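Local coordinates for protein zinc chaperone AztD (Citrobacter koseri, PDB 6CMK) that acts as a periplasmic zinc chaperone that hands one zinc ion directly to the solute-binding protein AztC, with no stable complex between them, at residues V33-R37 / A356-N360; A68-R72 / N394-V398; S73-T78 / E149-L153; D103-I107 / G400-H405. All blocks are in the same frame, centred on the assembly; numbering follows the deposited sequence.

Contact 1 of 4, residues V33-R37 / A356-N360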
loop_
_atom_site.group_PDB
_atom_site.type_symbol
_atom_site.label_atom_id
_atom_site.label_comp_id
_atom_site.label_asym_id
_atom_site.label_seq_id
_atom_site.Cartn_x
_atom_site.Cartn_y
_atom_site.Cartn_z
ATOM N N VAL B 33 5.061 16.951 2.436
ATOM C CA VAL B 33 5.983 16.761 3.549
ATOM C C VAL B 33 6.562 15.359 3.495
ATOM O O VAL B 33 5.822 14.376 3.377
ATOM C CB VAL B 33 5.301 17.004 4.904
ATOM C CG1 VAL B 33 6.292 16.754 6.036
ATOM C CG2 VAL B 33 4.766 18.421 4.954
ATOM N N THR B 34 7.884 15.286 3.600
ATOM C CA THR B 34 8.635 14.043 3.710
ATOM C C THR B 34 9.103 13.901 5.148
ATOM O O THR B 34 9.645 14.849 5.724
ATOM C CB THR B 34 9.844 14.039 2.766
ATOM O OG1 THR B 34 9.405 14.114 1.403
ATOM C CG2 THR B 34 10.676 12.778 2.950
ATOM N N ALA B 35 8.897 12.727 5.732
ATOM C CA ALA B 35 9.324 12.541 7.113
ATOM C C ALA B 35 9.704 11.090 7.326
ATOM O O ALA B 35 8.932 10.184 6.988
ATOM C CB ALA B 35 8.228 12.957 8.103
ATOM N N TRP B 36 10.899 10.880 7.877
ATOM C CA TRP B 36 11.381 9.554 8.235
ATOM C C TRP B 36 12.078 9.630 9.586
ATOM O O TRP B 36 12.760 10.614 9.887
ATOM C CB TRP B 36 12.364 8.996 7.208
ATOM C CG TRP B 36 11.794 8.703 5.836
ATOM C CD1 TRP B 36 11.470 9.612 4.876
ATOM C CD2 TRP B 36 11.536 7.416 5.273
ATOM N NE1 TRP B 36 11.016 8.977 3.745
ATOM C CE2 TRP B 36 11.042 7.624 3.965
ATOM C CE3 TRP B 36 11.663 6.111 5.742
ATOM C CZ2 TRP B 36 10.687 6.576 3.135
ATOM C CZ3 TRP B 36 11.307 5.073 4.907
ATOM C CH2 TRP B 36 10.822 5.315 3.620
ATOM N N ARG B 37 11.923 8.577 10.387
ATOM C CA ARG B 37 12.465 8.545 11.736
ATOM C C ARG B 37 13.166 7.225 11.995
ATOM O O ARG B 37 12.710 6.169 11.550
ATOM C CB ARG B 37 11.357 8.771 12.757
ATOM C CG ARG B 37 10.879 10.199 12.730
ATOM C CD ARG B 37 9.631 10.420 13.540
ATOM N NE ARG B 37 9.206 11.806 13.411
ATOM C CZ ARG B 37 8.201 12.350 14.079
ATOM N NH1 ARG B 37 7.497 11.623 14.930
ATOM N NH2 ARG B 37 7.902 13.628 13.892
ATOM N N ALA B 356 19.593 -0.171 8.766
ATOM C CA ALA B 356 18.234 0.260 8.441
ATOM C C ALA B 356 18.248 1.074 7.154
ATOM O O ALA B 356 19.284 1.577 6.727
ATOM C CB ALA B 356 17.600 1.098 9.562
ATOM N N VAL B 357 17.072 1.211 6.539
ATOM C CA VAL B 357 16.918 2.002 5.319
ATOM C C VAL B 357 15.790 3.005 5.521
ATOM O O VAL B 357 14.707 2.636 5.979
ATOM C CB VAL B 357 16.618 1.120 4.091
ATOM C CG1 VAL B 357 16.576 1.983 2.827
ATOM C CG2 VAL B 357 17.651 0.017 3.940
ATOM N N ALA B 358 16.040 4.266 5.160
ATOM C CA ALA B 358 15.020 5.307 5.190
ATOM C C ALA B 358 15.207 6.199 3.976
ATOM O O ALA B 358 16.311 6.695 3.735
ATOM C CB ALA B 358 15.094 6.152 6.467
ATOM N N ASP B 359 14.125 6.402 3.220
ATOM C CA ASP B 359 14.111 7.282 2.045
ATOM C C ASP B 359 15.216 6.809 1.103
ATOM O O ASP B 359 15.196 5.639 0.690
ATOM C CB ASP B 359 14.219 8.738 2.511
ATOM C CG ASP B 359 13.710 9.723 1.479
ATOM O OD1 ASP B 359 12.953 9.307 0.576
ATOM O OD2 ASP B 359 14.070 10.913 1.566
ATOM N N ASN B 360 16.182 7.647 0.754
ATOM C CA ASN B 360 17.239 7.256 -0.170
ATOM C C ASN B 360 18.573 7.075 0.544
ATOM O O ASN B 360 19.638 7.277 -0.044
ATOM C CB ASN B 360 17.347 8.288 -1.287
ATOM C CG ASN B 360 16.062 8.392 -2.092
ATOM O OD1 ASN B 360 15.309 7.416 -2.215
ATOM N ND2 ASN B 360 15.795 9.577 -2.633
HETATM O O HOH W 1 10.017 9.868 1.263
#

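Contact 2 of 4, residues A68-R72 / N394-V398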
loop_
_atom_site.group_PDB
_atom_site.type_symbol
_atom_site.label_atom_id
_atom_site.label_comp_id
_atom_site.label_asym_id
_atom_site.label_seq_id
_atom_site.Cartn_x
_atom_site.Cartn_y
_atom_site.Cartn_z
ATOM N N ALA B 68 16.510 -3.346 24.566
ATOM C CA ALA B 68 15.416 -3.742 23.698
ATOM C C ALA B 68 15.897 -4.215 22.335
ATOM O O ALA B 68 16.924 -3.761 21.822
ATOM C CB ALA B 68 14.433 -2.580 23.477
ATOM N N ASN B 69 15.123 -5.135 21.762
ATOM C CA ASN B 69 15.086 -5.394 20.334
ATOM C C ASN B 69 13.886 -4.643 19.763
ATOM O O ASN B 69 12.884 -4.443 20.449
ATOM C CB ASN B 69 14.971 -6.898 20.042
ATOM C CG ASN B 69 16.184 -7.700 20.521
ATOM O OD1 ASN B 69 16.066 -8.891 20.816
ATOM N ND2 ASN B 69 17.347 -7.056 20.603
ATOM N N LEU B 70 13.991 -4.197 18.516
ATOM C CA LEU B 70 12.987 -3.300 17.958
ATOM C C LEU B 70 12.319 -3.905 16.737
ATOM O O LEU B 70 12.974 -4.534 15.898
ATOM C CB LEU B 70 13.602 -1.940 17.577
ATOM C CG LEU B 70 14.189 -1.123 18.729
ATOM C CD1 LEU B 70 14.870 0.130 18.221
ATOM C CD2 LEU B 70 13.114 -0.745 19.719
ATOM N N SER B 71 11.006 -3.686 16.639
ATOM C CA SER B 71 10.228 -4.053 15.469
ATOM C C SER B 71 9.265 -2.923 15.137
ATOM O O SER B 71 8.726 -2.264 16.032
ATOM C CB SER B 71 9.427 -5.346 15.685
ATOM O OG SER B 71 10.266 -6.475 15.831
ATOM N N ARG B 72 9.033 -2.719 13.845
ATOM C CA ARG B 72 8.041 -1.762 13.386
ATOM C C ARG B 72 6.825 -2.496 12.846
ATOM O O ARG B 72 6.914 -3.634 12.387
ATOM C CB ARG B 72 8.593 -0.842 12.288
ATOM C CG ARG B 72 9.086 -1.559 11.040
ATOM C CD ARG B 72 9.190 -0.613 9.845
ATOM N NE ARG B 72 7.878 -0.303 9.271
ATOM C CZ ARG B 72 7.689 0.562 8.277
ATOM N NH1 ARG B 72 8.717 1.215 7.750
ATOM N NH2 ARG B 72 6.473 0.774 7.797
ATOM N N ASN B 394 20.394 -1.949 17.923
ATOM C CA ASN B 394 19.261 -2.272 17.063
ATOM C C ASN B 394 18.619 -1.010 16.498
ATOM O O ASN B 394 18.516 0.015 17.172
ATOM C CB ASN B 394 18.207 -3.070 17.830
ATOM C CG ASN B 394 18.701 -4.436 18.251
ATOM O OD1 ASN B 394 18.543 -4.846 19.408
ATOM N ND2 ASN B 394 19.310 -5.149 17.324
ATOM N N ILE B 395 18.157 -1.099 15.255
ATOM C CA ILE B 395 17.639 0.079 14.575
ATOM C C ILE B 395 16.510 -0.330 13.635
ATOM O O ILE B 395 16.586 -1.350 12.941
ATOM C CB ILE B 395 18.780 0.823 13.835
ATOM C CG1 ILE B 395 18.249 2.071 13.130
ATOM C CG2 ILE B 395 19.482 -0.096 12.838
ATOM C CD1 ILE B 395 19.367 2.973 12.623
ATOM N N VAL B 396 15.442 0.466 13.638
ATOM C CA VAL B 396 14.389 0.367 12.633
ATOM C C VAL B 396 14.037 1.780 12.187
ATOM O O VAL B 396 14.314 2.762 12.877
ATOM C CB VAL B 396 13.124 -0.378 13.124
ATOM C CG1 VAL B 396 13.457 -1.835 13.463
ATOM C CG2 VAL B 396 12.481 0.344 14.312
ATOM N N ALA B 397 13.429 1.870 11.005
ATOM C CA ALA B 397 13.082 3.146 10.389
ATOM C C ALA B 397 11.662 3.096 9.843
ATOM O O ALA B 397 11.240 2.075 9.301
ATOM C CB ALA B 397 14.032 3.489 9.236
ATOM N N VAL B 398 10.942 4.210 9.961
ATOM C CA VAL B 398 9.626 4.357 9.344
ATOM C C VAL B 398 9.572 5.695 8.618
ATOM O O VAL B 398 10.377 6.595 8.860
ATOM C CB VAL B 398 8.464 4.277 10.368
ATOM C CG1 VAL B 398 8.503 2.963 11.139
ATOM C CG2 VAL B 398 8.468 5.479 11.320
#

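Contact 3 of 4, residues S73-T78 / E149-L153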
loop_
_atom_site.group_PDB
_atom_site.type_symbol
_atom_site.label_atom_id
_atom_site.label_comp_id
_atom_site.label_asym_id
_atom_site.label_seq_id
_atom_site.Cartn_x
_atom_site.Cartn_y
_atom_site.Cartn_z
ATOM N N SER B 73 5.688 -1.811 12.892
ATOM C CA SER B 73 4.489 -2.300 12.235
ATOM C C SER B 73 4.572 -2.031 10.739
ATOM O O SER B 73 5.343 -1.188 10.278
ATOM C CB SER B 73 3.245 -1.620 12.792
ATOM O OG SER B 73 3.233 -0.257 12.412
ATOM N N GLU B 74 3.755 -2.758 9.982
ATOM C CA GLU B 74 3.680 -2.510 8.543
ATOM C C GLU B 74 3.245 -1.079 8.245
ATOM O O GLU B 74 3.799 -0.431 7.346
ATOM C CB GLU B 74 2.731 -3.514 7.889
ATOM C CG GLU B 74 3.279 -4.924 7.858
ATOM C CD GLU B 74 2.469 -5.882 7.019
ATOM O OE1 GLU B 74 1.227 -5.722 6.933
ATOM O OE2 GLU B 74 3.090 -6.806 6.444
ATOM N N SER B 75 2.248 -0.570 8.977
ATOM C CA SER B 75 1.798 0.801 8.769
ATOM C C SER B 75 2.870 1.810 9.126
ATOM O O SER B 75 2.785 2.962 8.687
ATOM C CB SER B 75 0.556 1.100 9.609
ATOM O OG SER B 75 0.902 1.312 10.970
ATOM N N GLY B 76 3.843 1.410 9.954
ATOM C CA GLY B 76 4.838 2.301 10.501
ATOM C C GLY B 76 4.364 3.186 11.633
ATOM O O GLY B 76 5.140 4.024 12.106
ATOM N N ALA B 77 3.121 3.036 12.089
ATOM C CA ALA B 77 2.620 3.925 13.123
ATOM C C ALA B 77 3.080 3.510 14.515
ATOM O O ALA B 77 3.052 4.337 15.430
ATOM C CB ALA B 77 1.091 3.990 13.082
ATOM N N THR B 78 3.510 2.260 14.701
ATOM C CA THR B 78 3.946 1.794 16.012
ATOM C C THR B 78 5.288 1.093 15.909
ATOM O O THR B 78 5.587 0.439 14.904
ATOM C CB THR B 78 2.921 0.850 16.648
ATOM O OG1 THR B 78 2.707 -0.284 15.806
ATOM C CG2 THR B 78 1.605 1.576 16.878
ATOM N N GLU B 149 -3.205 -3.328 16.255
ATOM C CA GLU B 149 -2.554 -2.019 16.247
ATOM C C GLU B 149 -3.543 -0.872 16.411
ATOM O O GLU B 149 -3.223 0.138 17.048
ATOM C CB GLU B 149 -1.774 -1.820 14.941
ATOM C CG GLU B 149 -1.032 -0.480 14.897
ATOM C CD GLU B 149 -0.225 -0.258 13.624
ATOM O OE1 GLU B 149 -0.746 -0.552 12.530
ATOM O OE2 GLU B 149 0.928 0.236 13.720
ATOM N N SER B 150 -4.728 -0.978 15.808
ATOM C CA SER B 150 -5.692 0.110 15.914
ATOM C C SER B 150 -6.080 0.340 17.367
ATOM O O SER B 150 -6.110 1.483 17.843
ATOM C CB SER B 150 -6.918 -0.191 15.054
ATOM O OG SER B 150 -7.931 0.783 15.256
ATOM N N ALA B 151 -6.336 -0.743 18.100
ATOM C CA ALA B 151 -6.623 -0.626 19.528
ATOM C C ALA B 151 -5.438 -0.038 20.285
ATOM O O ALA B 151 -5.601 0.864 21.116
ATOM C CB ALA B 151 -6.993 -1.996 20.089
ATOM N N VAL B 152 -4.230 -0.523 19.997
ATOM C CA VAL B 152 -3.040 -0.039 20.690
ATOM C C VAL B 152 -2.906 1.472 20.535
ATOM O O VAL B 152 -2.640 2.195 21.501
ATOM C CB VAL B 152 -1.794 -0.769 20.163
ATOM C CG1 VAL B 152 -0.518 -0.214 20.804
ATOM C CG2 VAL B 152 -1.946 -2.260 20.392
ATOM N N LEU B 153 -3.070 1.970 19.309
ATOM C CA LEU B 153 -2.890 3.399 19.069
ATOM C C LEU B 153 -3.931 4.237 19.792
ATOM O O LEU B 153 -3.653 5.395 20.130
ATOM C CB LEU B 153 -2.943 3.694 17.569
ATOM C CG LEU B 153 -1.664 3.346 16.824
ATOM C CD1 LEU B 153 -1.942 3.278 15.329
ATOM C CD2 LEU B 153 -0.603 4.381 17.168
HETATM O O HOH W 2 0.316 -2.129 10.507
#

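Contact 4 of 4, residues D103-I107 / G400-H405. With ZN (zinc ion), chain I.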
loop_
_atom_site.group_PDB
_atom_site.type_symbol
_atom_site.label_atom_id
_atom_site.label_comp_id
_atom_site.label_asym_id
_atom_site.label_seq_id
_atom_site.Cartn_x
_atom_site.Cartn_y
_atom_site.Cartn_z
ATOM N N ASP B 103 -4.989 8.434 -5.624
ATOM C CA ASP B 103 -4.000 9.151 -6.420
ATOM C C ASP B 103 -3.010 9.922 -5.560
ATOM O O ASP B 103 -2.001 10.405 -6.087
ATOM C CB ASP B 103 -4.694 10.110 -7.391
ATOM C CG ASP B 103 -5.407 11.247 -6.685
ATOM O OD1 ASP B 103 -4.756 12.274 -6.405
ATOM O OD2 ASP B 103 -6.619 11.115 -6.416
ATOM N N HIS B 104 -3.268 10.043 -4.261
ATOM C CA HIS B 104 -2.373 10.748 -3.359
ATOM C C HIS B 104 -2.443 10.088 -1.991
ATOM O O HIS B 104 -3.307 9.249 -1.724
ATOM C CB HIS B 104 -2.731 12.232 -3.259
ATOM C CG HIS B 104 -4.145 12.482 -2.832
ATOM N ND1 HIS B 104 -5.225 12.208 -3.642
ATOM C CD2 HIS B 104 -4.655 12.975 -1.679
ATOM C CE1 HIS B 104 -6.340 12.523 -3.008
ATOM N NE2 HIS B 104 -6.022 12.992 -1.815
ATOM N N ALA B 105 -1.508 10.473 -1.127
ATOM C CA ALA B 105 -1.497 10.048 0.261
ATOM C C ALA B 105 -1.392 11.289 1.131
ATOM O O ALA B 105 -0.795 12.294 0.729
ATOM C CB ALA B 105 -0.330 9.093 0.564
ATOM N N ASP B 106 -2.013 11.222 2.304
ATOM C CA ASP B 106 -1.871 12.228 3.341
ATOM C C ASP B 106 -0.898 11.708 4.388
ATOM O O ASP B 106 -0.870 10.512 4.678
ATOM C CB ASP B 106 -3.205 12.528 4.019
ATOM C CG ASP B 106 -4.177 13.242 3.112
ATOM O OD1 ASP B 106 -3.839 13.466 1.930
ATOM O OD2 ASP B 106 -5.281 13.574 3.593
ATOM N N ILE B 107 -0.113 12.612 4.965
ATOM C CA ILE B 107 0.817 12.259 6.039
ATOM C C ILE B 107 0.435 13.034 7.296
ATOM O O ILE B 107 0.269 14.261 7.258
ATOM C CB ILE B 107 2.287 12.512 5.640
ATOM C CG1 ILE B 107 3.232 11.979 6.724
ATOM C CG2 ILE B 107 2.553 13.991 5.365
ATOM C CD1 ILE B 107 4.723 12.083 6.362
ATOM N N GLY B 400 7.968 8.160 5.009
ATOM C CA GLY B 400 7.515 8.330 3.631
ATOM C C GLY B 400 7.189 9.797 3.383
ATOM O O GLY B 400 7.755 10.680 4.013
ATOM N N SER B 401 6.242 10.044 2.482
ATOM C CA SER B 401 5.836 11.426 2.257
ATOM C C SER B 401 4.353 11.473 1.920
ATOM O O SER B 401 3.750 10.478 1.517
ATOM C CB SER B 401 6.670 12.091 1.152
ATOM O OG SER B 401 6.260 11.673 -0.139
ATOM N N GLY B 402 3.763 12.643 2.121
ATOM C CA GLY B 402 2.354 12.800 1.824
ATOM C C GLY B 402 1.984 14.262 1.798
ATOM O O GLY B 402 2.802 15.144 2.062
ATOM N N LYS B 403 0.718 14.511 1.484
ATOM C CA LYS B 403 0.200 15.865 1.527
ATOM C C LYS B 403 -0.226 16.245 2.935
ATOM O O LYS B 403 -0.611 15.402 3.750
ATOM C CB LYS B 403 -0.990 16.025 0.581
ATOM C CG LYS B 403 -0.616 15.859 -0.870
ATOM C CD LYS B 403 -1.754 16.237 -1.796
ATOM C CE LYS B 403 -1.214 16.764 -3.114
ATOM N NZ LYS B 403 -2.285 17.095 -4.089
ATOM N N VAL B 404 -0.140 17.539 3.207
ATOM C CA VAL B 404 -0.712 18.156 4.393
ATOM C C VAL B 404 -1.612 19.279 3.896
ATOM O O VAL B 404 -1.149 20.186 3.197
ATOM C CB VAL B 404 0.374 18.687 5.343
ATOM C CG1 VAL B 404 -0.249 19.366 6.554
ATOM C CG2 VAL B 404 1.277 17.542 5.777
ATOM N N HIS B 405 -2.898 19.197 4.218
ATOM C CA HIS B 405 -3.864 20.144 3.672
ATOM C C HIS B 405 -3.981 21.385 4.550
ATOM O O HIS B 405 -4.315 22.467 4.061
ATOM C CB HIS B 405 -5.234 19.475 3.502
ATOM C CG HIS B 405 -5.210 18.258 2.632
ATOM N ND1 HIS B 405 -5.217 18.323 1.255
ATOM C CD2 HIS B 405 -5.182 16.939 2.945
ATOM C CE1 HIS B 405 -5.192 17.099 0.757
ATOM N NE2 HIS B 405 -5.170 16.242 1.761
HETATM ZN ZN ZN I . -5.725 13.554 0.802
HETATM O O HOH W 3 -2.103 15.272 6.414
#

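Contact 1 of 4, residues V33-R37 / A356-N360
Trp36 lays one face of its indole against the backbone at Ala358 and Asp359, where strand 355-358 ends and the chain turns. The amide nitrogen Asp359 N sits over the middle of the ring, and Trp36 CZ2 is 3.4 Å from it. Ala358 C lies over the same face, nearer the rim. Asp359 CB stands over the five-membered ring, 3.6 Å from its centroid, in a CH-pi contact. Ala358 CB touches the six-membered part, 3.5 Å from Trp36 CE3. The Trp36 side chain leaves its strand with CG anti to the carbonyl carbon (chi1 -66°), which carries the indole across to the other segment. The Asp359 side chain has CG anti to its backbone N (chi1 -159°). It crosses the tryptophan at about a right angle, yet its carboxylate is within 18° of the indole plane. Thr34 CG2 adds a looser contact in the plane of the ring, at its edge, and approaches Asp359 OD2 to 4.1 Å. The gap between indole N-H and carboxylate is closed by a water. It accepts from Trp36 NE1 at 2.8 Å and donates to Asp359 OD1 at 3.1 Å. Two blades of the beta propeller meet here. The chemistry implies a join made by an aromatic face on a polar backbone, with a single water serving the indole N-H and the acid together.

Contact 2 of 4, residues A68-R72 / N394-V398
Leu70 and Val396 meet between two nearly parallel strands of neighbouring beta-propeller blades. Strands 69-72 and 394-398 run 12° apart with their axes 6.4 Å from each other, and no backbone hydrogen bond joins them. Side chains fill the seam, as expected where propeller blades pack face to face. The tight part is made by apolar side chains, packed on each other and on backbone carbonyls. Val396 CG1 lies 3.7 Å from Leu70 O, and both Val396 methyls reach Leu70 CB. Leu70 CD1 rests 3.8 Å from Asn394 O. Ala41 and Ala81, from the adjoining strands, also touch Leu70. The looser side is at Asn69, which is exposed to solvent. Its ND2 donates to Asn394 OD1 at 2.8 Å. This bond is bent, and the donor stands above the carbonyl plane of Asn394. The two amides are turned 80° to each other. The other end of the seam is held by Arg72. Its CG sits between the backbone N and the carbonyl carbon, and the chain bends again at chi3 (-76°). The guanidinium is thereby brought beside strand 394-398, where Val398 CG1 covers part of one face. Arg72 NH2 is bonded to Glu74 O, so the group is held from its own side of the seam as well. Across the seam, Arg72 NH1 donates to Ala397 O at 3.1 Å, in the carbonyl plane and on a lone pair.

Contact 3 of 4, residues S73-T78 / E149-L153
Glu149 OE2 is gripped by two hydroxyls across a seam of the beta propeller, one from Ser73 in the loop after strand 69-72 and one from Thr78 at the start of strand 78-83. The loop contains an ST turn at Ser75. Ser73 OG donates to Glu149 OE2 at 2.7 Å from the syn side, and Thr78 OG1 at 2.8 Å from the anti side. Both come from the same face of the carboxylate plane. Ser75 OG accepts from Ala77 N at 3.0 Å, which makes the ST turn. It also lies near both carboxylate oxygens, as a weak donor whose choice is not settled. A water links Ser75 N to Glu149 OE1. Glu149 starts helix 149-153. Its CG is anti to the backbone N (chi1 -178°) and the chain runs on extended, which carries the carboxylate to the loop, alongside Thr78. The buried carboxylate is well supplied with donors, which would probably steady its negative charge. The short helix follows strand 143-148 of the next sheet along the chain; its Val152 also touches Leu115 and Leu117 of strand 113-120. Beside the polar cluster is a small apolar patch. Ala77 CB is 3.8 Å from Leu153 CD1, and Thr78 CG2 is 3.6 Å from Leu153 CD2.

Contact 4 of 4, residues D103-I107 / G400-H405
Strands 105-107 and 400-403 cross at 102°, joined by a single beta bridge between Asp106 and Lys403. Lys403 N donates to Ala105 O at 2.8 Å, and Ile107 N to Lys403 O at 3.1 Å. Gly402 lies right at the crossing, its CA 3.4 Å from Ala105 O. Ile107 packs beside it, CG2 against Gly402 O, and also meets Val404 CG2 at 3.8 Å. On the zinc side, Asp106 CG is anti to its carbonyl carbon (chi1 -69°), and OD1 binds a zinc ion at 2.2 Å. A second zinc ion lies close by, about 2 Å from the nearest atom of the His104 side chain. The ring of His405 comes in with its edge toward the acid, its plane 66° from the carboxylate. Its NE2 is 3.1 Å from Asp106 OD1, above the carboxylate plane, and both groups belong to the zinc site. His104 ND1 donates to Asp103 OD1 at 2.8 Å. In the conformer given, this bond probably helps to orient the His104 ring. His101, His104, Asp106 and His405 make up the high-affinity site 2, from which zinc passes to AztC. In the crystal, His169 of the second subunit stacks on the His405 ring. Strand 400-403 runs beside strand 32-42 in their sheet, with Gly400 and Gly402 bonded to Ala35 and Val33. Ile107 packs on those same two residues and on Ile96 and Phe98 of strand 88-100.

Strand 392-403, the last of the chain, pairs with the first, 32-42. This closes the propeller ring by placing both chain ends in one sheet. Contacts 1, 2 and 4 all reach that sheet. Contacts 1 and 2 have centres 14 Å apart and join it to the sheets on either side in chain order. Contact 4 lies at the far end of the same strand, 24 Å from contact 2, and carries the zinc site. Contact 3 is nested within the chain loops closed by contacts 1 and 2. It touches contact 2 through Gly76 and Val398. The zinc site thus draws its ligands from the chain's end and an early hairpin.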